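Local coordinates for protein aminoglycoside N(3)-acetyltransferase (Enterobacter cloacae, PDB 6NP3) that transfers an acetyl group from acetyl-CoA to the 3-amino group of 2-deoxystreptamine aminoglycosides such as gentamicin, a reaction that probably gives resistance to these antibiotics, at residues L12-P25 against A45-F59. Residues are numbered along the deposited sequence; the frame is centred on the assembly and turned at random. Where two conformers were deposited one is given.
Sequences LRDLGVRSGDMVMP and ALIEAVGPTGNILAF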
loop_
_atom_site.group_PDB
_atom_site.type_symbol
_atom_site.label_atom_id
_atom_site.label_comp_id
_atom_site.label_asym_id
_atom_site.label_seq_id
_atom_site.Cartn_x
_atom_site.Cartn_y
_atom_site.Cartn_z
ATOM N N LEU A 12 -18.001 2.294 9.646
ATOM C CA LEU A 12 -17.461 2.588 8.324
ATOM C C LEU A 12 -18.449 3.394 7.501
ATOM O O LEU A 12 -18.067 4.337 6.792
ATOM C CB LEU A 12 -17.079 1.283 7.637
ATOM C CG LEU A 12 -15.857 0.570 8.229
ATOM C CD1 LEU A 12 -15.768 -0.869 7.775
ATOM C CD2 LEU A 12 -14.594 1.319 7.857
ATOM N N ARG A 13 -19.740 3.065 7.611
ATOM C CA ARG A 13 -20.751 3.850 6.919
ATOM C C ARG A 13 -20.764 5.276 7.449
ATOM O O ARG A 13 -20.861 6.237 6.674
ATOM C CB ARG A 13 -22.118 3.186 7.084
ATOM C CG ARG A 13 -22.277 1.865 6.342
ATOM C CD ARG A 13 -23.064 2.068 5.049
ATOM N NE ARG A 13 -23.205 0.859 4.240
ATOM C CZ ARG A 13 -22.271 0.408 3.408
ATOM N NH1 ARG A 13 -21.115 1.052 3.281
ATOM N NH2 ARG A 13 -22.497 -0.691 2.701
ATOM N N ASP A 14 -20.683 5.431 8.773
ATOM C CA ASP A 14 -20.685 6.774 9.348
ATOM C C ASP A 14 -19.512 7.590 8.823
ATOM O O ASP A 14 -19.629 8.802 8.630
ATOM C CB ASP A 14 -20.548 6.734 10.870
ATOM C CG ASP A 14 -21.783 6.277 11.578
ATOM O OD1 ASP A 14 -22.861 6.294 10.972
ATOM O OD2 ASP A 14 -21.647 5.914 12.762
ATOM N N LEU A 15 -18.372 6.946 8.597
ATOM C CA LEU A 15 -17.184 7.641 8.127
ATOM C C LEU A 15 -17.284 8.024 6.662
ATOM O O LEU A 15 -16.536 8.895 6.198
ATOM C CB LEU A 15 -16.005 6.704 8.331
ATOM C CG LEU A 15 -14.622 7.309 8.175
ATOM C CD1 LEU A 15 -14.345 8.315 9.271
ATOM C CD2 LEU A 15 -13.586 6.199 8.176
ATOM N N GLY A 16 -18.169 7.373 5.917
ATOM C CA GLY A 16 -18.391 7.729 4.538
ATOM C C GLY A 16 -18.082 6.637 3.544
ATOM O O GLY A 16 -18.162 6.883 2.348
ATOM N N VAL A 17 -17.764 5.434 3.993
ATOM C CA VAL A 17 -17.634 4.332 3.054
ATOM C C VAL A 17 -19.004 3.940 2.528
ATOM O O VAL A 17 -19.958 3.763 3.296
ATOM C CB VAL A 17 -16.981 3.134 3.734
ATOM C CG1 VAL A 17 -16.849 1.994 2.733
ATOM C CG2 VAL A 17 -15.595 3.489 4.260
ATOM N N ARG A 18 -19.129 3.852 1.215
ATOM C CA ARG A 18 -20.380 3.544 0.553
ATOM C C ARG A 18 -20.239 2.289 -0.288
ATOM O O ARG A 18 -19.151 1.943 -0.772
ATOM C CB ARG A 18 -20.795 4.690 -0.355
ATOM C CG ARG A 18 -21.116 5.976 0.389
ATOM C CD ARG A 18 -22.388 5.832 1.220
ATOM N NE ARG A 18 -22.669 6.984 2.072
ATOM C CZ ARG A 18 -22.303 7.091 3.344
ATOM N NH1 ARG A 18 -21.606 6.136 3.929
ATOM N NH2 ARG A 18 -22.623 8.173 4.028
ATOM N N SER A 19 -21.363 1.593 -0.459
ATOM C CA SER A 19 -21.404 0.461 -1.368
ATOM C C SER A 19 -20.869 0.883 -2.728
ATOM O O SER A 19 -21.215 1.948 -3.252
ATOM C CB SER A 19 -22.838 -0.069 -1.485
ATOM O OG SER A 19 -23.303 -0.566 -0.238
ATOM N N GLY A 20 -19.994 0.052 -3.278
ATOM C CA GLY A 20 -19.376 0.326 -4.545
ATOM C C GLY A 20 -18.032 1.016 -4.467
ATOM O O GLY A 20 -17.369 1.161 -5.496
ATOM N N ASP A 21 -17.618 1.465 -3.291
ATOM C CA ASP A 21 -16.374 2.207 -3.189
ATOM C C ASP A 21 -15.165 1.309 -3.462
ATOM O O ASP A 21 -15.189 0.089 -3.283
ATOM C CB ASP A 21 -16.226 2.810 -1.787
ATOM C CG ASP A 21 -17.038 4.083 -1.564
ATOM O OD1 ASP A 21 -17.679 4.588 -2.492
ATOM O OD2 ASP A 21 -16.971 4.600 -0.419
ATOM N N MET A 22 -14.071 1.984 -3.817
ATOM C CA MET A 22 -12.739 1.423 -4.030
ATOM C C MET A 22 -11.899 1.945 -2.860
ATOM O O MET A 22 -11.594 3.144 -2.809
ATOM C CB MET A 22 -12.207 1.981 -5.353
ATOM C CG MET A 22 -10.707 1.797 -5.610
ATOM S SD MET A 22 -10.170 0.177 -6.089
ATOM C CE MET A 22 -9.780 -0.550 -4.502
ATOM N N VAL A 23 -11.530 1.067 -1.922
ATOM C CA VAL A 23 -10.906 1.475 -0.661
ATOM C C VAL A 23 -9.552 0.796 -0.482
ATOM O O VAL A 23 -9.429 -0.424 -0.659
ATOM C CB VAL A 23 -11.827 1.168 0.534
ATOM C CG1 VAL A 23 -11.143 1.428 1.863
ATOM C CG2 VAL A 23 -13.104 1.951 0.405
ATOM N N MET A 24 -8.549 1.589 -0.078
ATOM C CA MET A 24 -7.226 1.086 0.283
ATOM C C MET A 24 -7.037 1.339 1.769
ATOM O O MET A 24 -6.883 2.506 2.185
ATOM C CB MET A 24 -6.138 1.801 -0.515
ATOM C CG MET A 24 -4.746 1.315 -0.194
ATOM S SD MET A 24 -3.569 1.883 -1.409
ATOM C CE MET A 24 -2.164 0.916 -0.933
ATOM N N PRO A 25 -7.022 0.306 2.595
ATOM C CA PRO A 25 -6.886 0.507 4.036
ATOM C C PRO A 25 -5.437 0.482 4.504
ATOM O O PRO A 25 -4.583 -0.236 3.983
ATOM C CB PRO A 25 -7.664 -0.684 4.623
ATOM C CG PRO A 25 -7.372 -1.784 3.640
ATOM C CD PRO A 25 -7.330 -1.102 2.264
ATOM N N ALA A 45 -15.787 -6.836 7.775
ATOM C CA ALA A 45 -16.526 -5.582 7.823
ATOM C C ALA A 45 -16.193 -4.692 6.627
ATOM O O ALA A 45 -17.087 -4.061 6.055
ATOM C CB ALA A 45 -16.193 -4.847 9.116
ATOM N N LEU A 46 -14.916 -4.618 6.241
ATOM C CA LEU A 46 -14.532 -3.824 5.077
ATOM C C LEU A 46 -15.200 -4.336 3.808
ATOM O O LEU A 46 -15.695 -3.551 2.989
ATOM C CB LEU A 46 -13.012 -3.846 4.919
ATOM C CG LEU A 46 -12.165 -3.192 6.009
ATOM C CD1 LEU A 46 -10.712 -3.571 5.869
ATOM C CD2 LEU A 46 -12.359 -1.683 5.920
ATOM N N ILE A 47 -15.196 -5.654 3.624
ATOM C CA ILE A 47 -15.812 -6.259 2.457
ATOM C C ILE A 47 -17.304 -5.987 2.440
ATOM O O ILE A 47 -17.873 -5.666 1.392
ATOM C CB ILE A 47 -15.483 -7.763 2.441
ATOM C CG1 ILE A 47 -13.986 -7.960 2.205
ATOM C CG2 ILE A 47 -16.307 -8.503 1.407
ATOM C CD1 ILE A 47 -13.516 -9.377 2.388
ATOM N N GLU A 48 -17.955 -6.082 3.593
ATOM C CA GLU A 48 -19.382 -5.808 3.643
ATOM C C GLU A 48 -19.670 -4.334 3.370
ATOM O O GLU A 48 -20.639 -3.991 2.687
ATOM C CB GLU A 48 -19.908 -6.207 5.017
ATOM C CG GLU A 48 -21.390 -6.006 5.147
ATOM C CD GLU A 48 -21.985 -6.735 6.327
ATOM O OE1 GLU A 48 -22.834 -6.137 7.009
ATOM O OE2 GLU A 48 -21.601 -7.893 6.561
ATOM N N ALA A 49 -18.822 -3.441 3.892
ATOM C CA ALA A 49 -19.050 -2.011 3.701
ATOM C C ALA A 49 -18.937 -1.597 2.233
ATOM O O ALA A 49 -19.726 -0.769 1.759
ATOM C CB ALA A 49 -18.106 -1.179 4.567
ATOM N N VAL A 50 -17.967 -2.139 1.495
ATOM C CA VAL A 50 -17.850 -1.786 0.077
ATOM C C VAL A 50 -18.848 -2.555 -0.782
ATOM O O VAL A 50 -19.134 -2.143 -1.914
ATOM C CB VAL A 50 -16.418 -1.896 -0.472
ATOM C CG1 VAL A 50 -15.487 -0.997 0.359
ATOM C CG2 VAL A 50 -15.966 -3.318 -0.512
ATOM N N GLY A 51 -19.413 -3.635 -0.261
ATOM C CA GLY A 51 -20.456 -4.356 -0.955
ATOM C C GLY A 51 -19.949 -5.190 -2.110
ATOM O O GLY A 51 -18.764 -5.198 -2.452
ATOM N N PRO A 52 -20.860 -5.937 -2.729
ATOM C CA PRO A 52 -20.459 -6.829 -3.827
ATOM C C PRO A 52 -19.999 -6.129 -5.099
ATOM O O PRO A 52 -19.392 -6.795 -5.944
ATOM C CB PRO A 52 -21.715 -7.680 -4.068
ATOM C CG PRO A 52 -22.824 -6.827 -3.595
ATOM C CD PRO A 52 -22.292 -6.047 -2.411
ATOM N N THR A 53 -20.197 -4.822 -5.249
ATOM C CA THR A 53 -19.596 -4.114 -6.373
ATOM C C THR A 53 -18.378 -3.301 -5.961
ATOM O O THR A 53 -17.747 -2.693 -6.819
ATOM C CB THR A 53 -20.598 -3.169 -7.043
ATOM O OG1 THR A 53 -20.884 -2.081 -6.143
ATOM C CG2 THR A 53 -21.890 -3.858 -7.387
ATOM N N GLY A 54 -18.053 -3.252 -4.683
ATOM C CA GLY A 54 -16.893 -2.497 -4.249
ATOM C C GLY A 54 -15.604 -3.287 -4.364
ATOM O O GLY A 54 -15.589 -4.472 -4.698
ATOM N N ASN A 55 -14.498 -2.607 -4.067
ATOM C CA ASN A 55 -13.188 -3.223 -4.168
ATOM C C ASN A 55 -12.326 -2.764 -2.996
ATOM O O ASN A 55 -12.454 -1.642 -2.501
ATOM C CB ASN A 55 -12.469 -2.849 -5.473
ATOM C CG ASN A 55 -13.186 -3.334 -6.707
ATOM O OD1 ASN A 55 -13.005 -4.466 -7.151
ATOM N ND2 ASN A 55 -14.017 -2.469 -7.271
ATOM N N ILE A 56 -11.409 -3.636 -2.602
ATOM C CA ILE A 56 -10.367 -3.346 -1.612
ATOM C C ILE A 56 -9.019 -3.594 -2.275
ATOM O O ILE A 56 -8.835 -4.614 -2.952
ATOM C CB ILE A 56 -10.493 -4.286 -0.396
ATOM C CG1 ILE A 56 -11.842 -4.067 0.281
ATOM C CG2 ILE A 56 -9.335 -4.127 0.586
ATOM C CD1 ILE A 56 -12.225 -5.023 1.349
ATOM N N LEU A 57 -8.084 -2.669 -2.088
ATOM C CA LEU A 57 -6.704 -2.810 -2.538
ATOM C C LEU A 57 -5.804 -2.595 -1.335
ATOM O O LEU A 57 -5.996 -1.629 -0.595
ATOM C CB LEU A 57 -6.384 -1.745 -3.588
ATOM C CG LEU A 57 -4.962 -1.746 -4.149
ATOM C CD1 LEU A 57 -4.759 -2.987 -4.947
ATOM C CD2 LEU A 57 -4.685 -0.529 -4.994
ATOM N N ALA A 58 -4.849 -3.490 -1.119
ATOM C CA ALA A 58 -3.946 -3.346 0.011
ATOM C C ALA A 58 -2.517 -3.530 -0.440
ATOM O O ALA A 58 -2.237 -4.387 -1.272
ATOM C CB ALA A 58 -4.273 -4.357 1.117
ATOM N N PHE A 59 -1.616 -2.737 0.127
ATOM C CA PHE A 59 -0.181 -2.916 -0.092
ATOM C C PHE A 59 0.334 -3.964 0.894
ATOM O O PHE A 59 0.523 -3.684 2.080
ATOM C CB PHE A 59 0.522 -1.576 0.065
ATOM C CG PHE A 59 2.020 -1.676 0.092
ATOM C CD1 PHE A 59 2.697 -2.523 -0.750
ATOM C CD2 PHE A 59 2.749 -0.889 0.953
ATOM C CE1 PHE A 59 4.090 -2.593 -0.698
ATOM C CE2 PHE A 59 4.114 -0.971 1.000
ATOM C CZ PHE A 59 4.780 -1.797 0.168
HETATM O O HOH W 1 -15.118 0.292 -7.066
HETATM O O HOH W 2 -2.549 -1.018 2.150
#
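Val23 and Ile56 sit opposite each other on neighbouring parallel strands, 22-25 and 55-59, which are joined through helix 39-50 in a beta-alpha-beta crossover near the middle of the enzyme's mixed sheet. How this crossover closes is a matter of fit between helix 39-50 and two partners, strand 22-25 and the end of helix 5-15 with the loop after it. On the face that carries Val23, the small Ala49 methyl makes a shallow hollow for Leu12 CD1 and Val17 CG1, the latter 3.9 Å from Ala49 CB. Val50 continues the row: its CG1, anti to the carbonyl carbon (chi1 -57°), bridges from Val17 to Val23 CG2. Leu12 also lies roughly perpendicular to Leu46, and Leu158 of strand 156-160 packs against both. On the other face the thioether chain of Met22 turns back on itself (chi2 76°), setting CE in the notch between Asn55 CB and Leu57 CB, 3.7 Å from each; Phe150 of helix 146-151 touches both Met22 and Leu57. Asn55 OD1 accepts from the backbone N of Asp127, a magnesium-binding residue, while ND2 donates to a water that donates to Gly20 O. Where helix 39-50 ends, Gly20 N donates an almost straight bond (172°) to Val50 O. Beside it, Arg13, in one of its two conformers, grips Ala49 O end-on, NH1 at 2.7 Å and NH2 at 2.9 Å, with that oxygen close to the guanidinium plane.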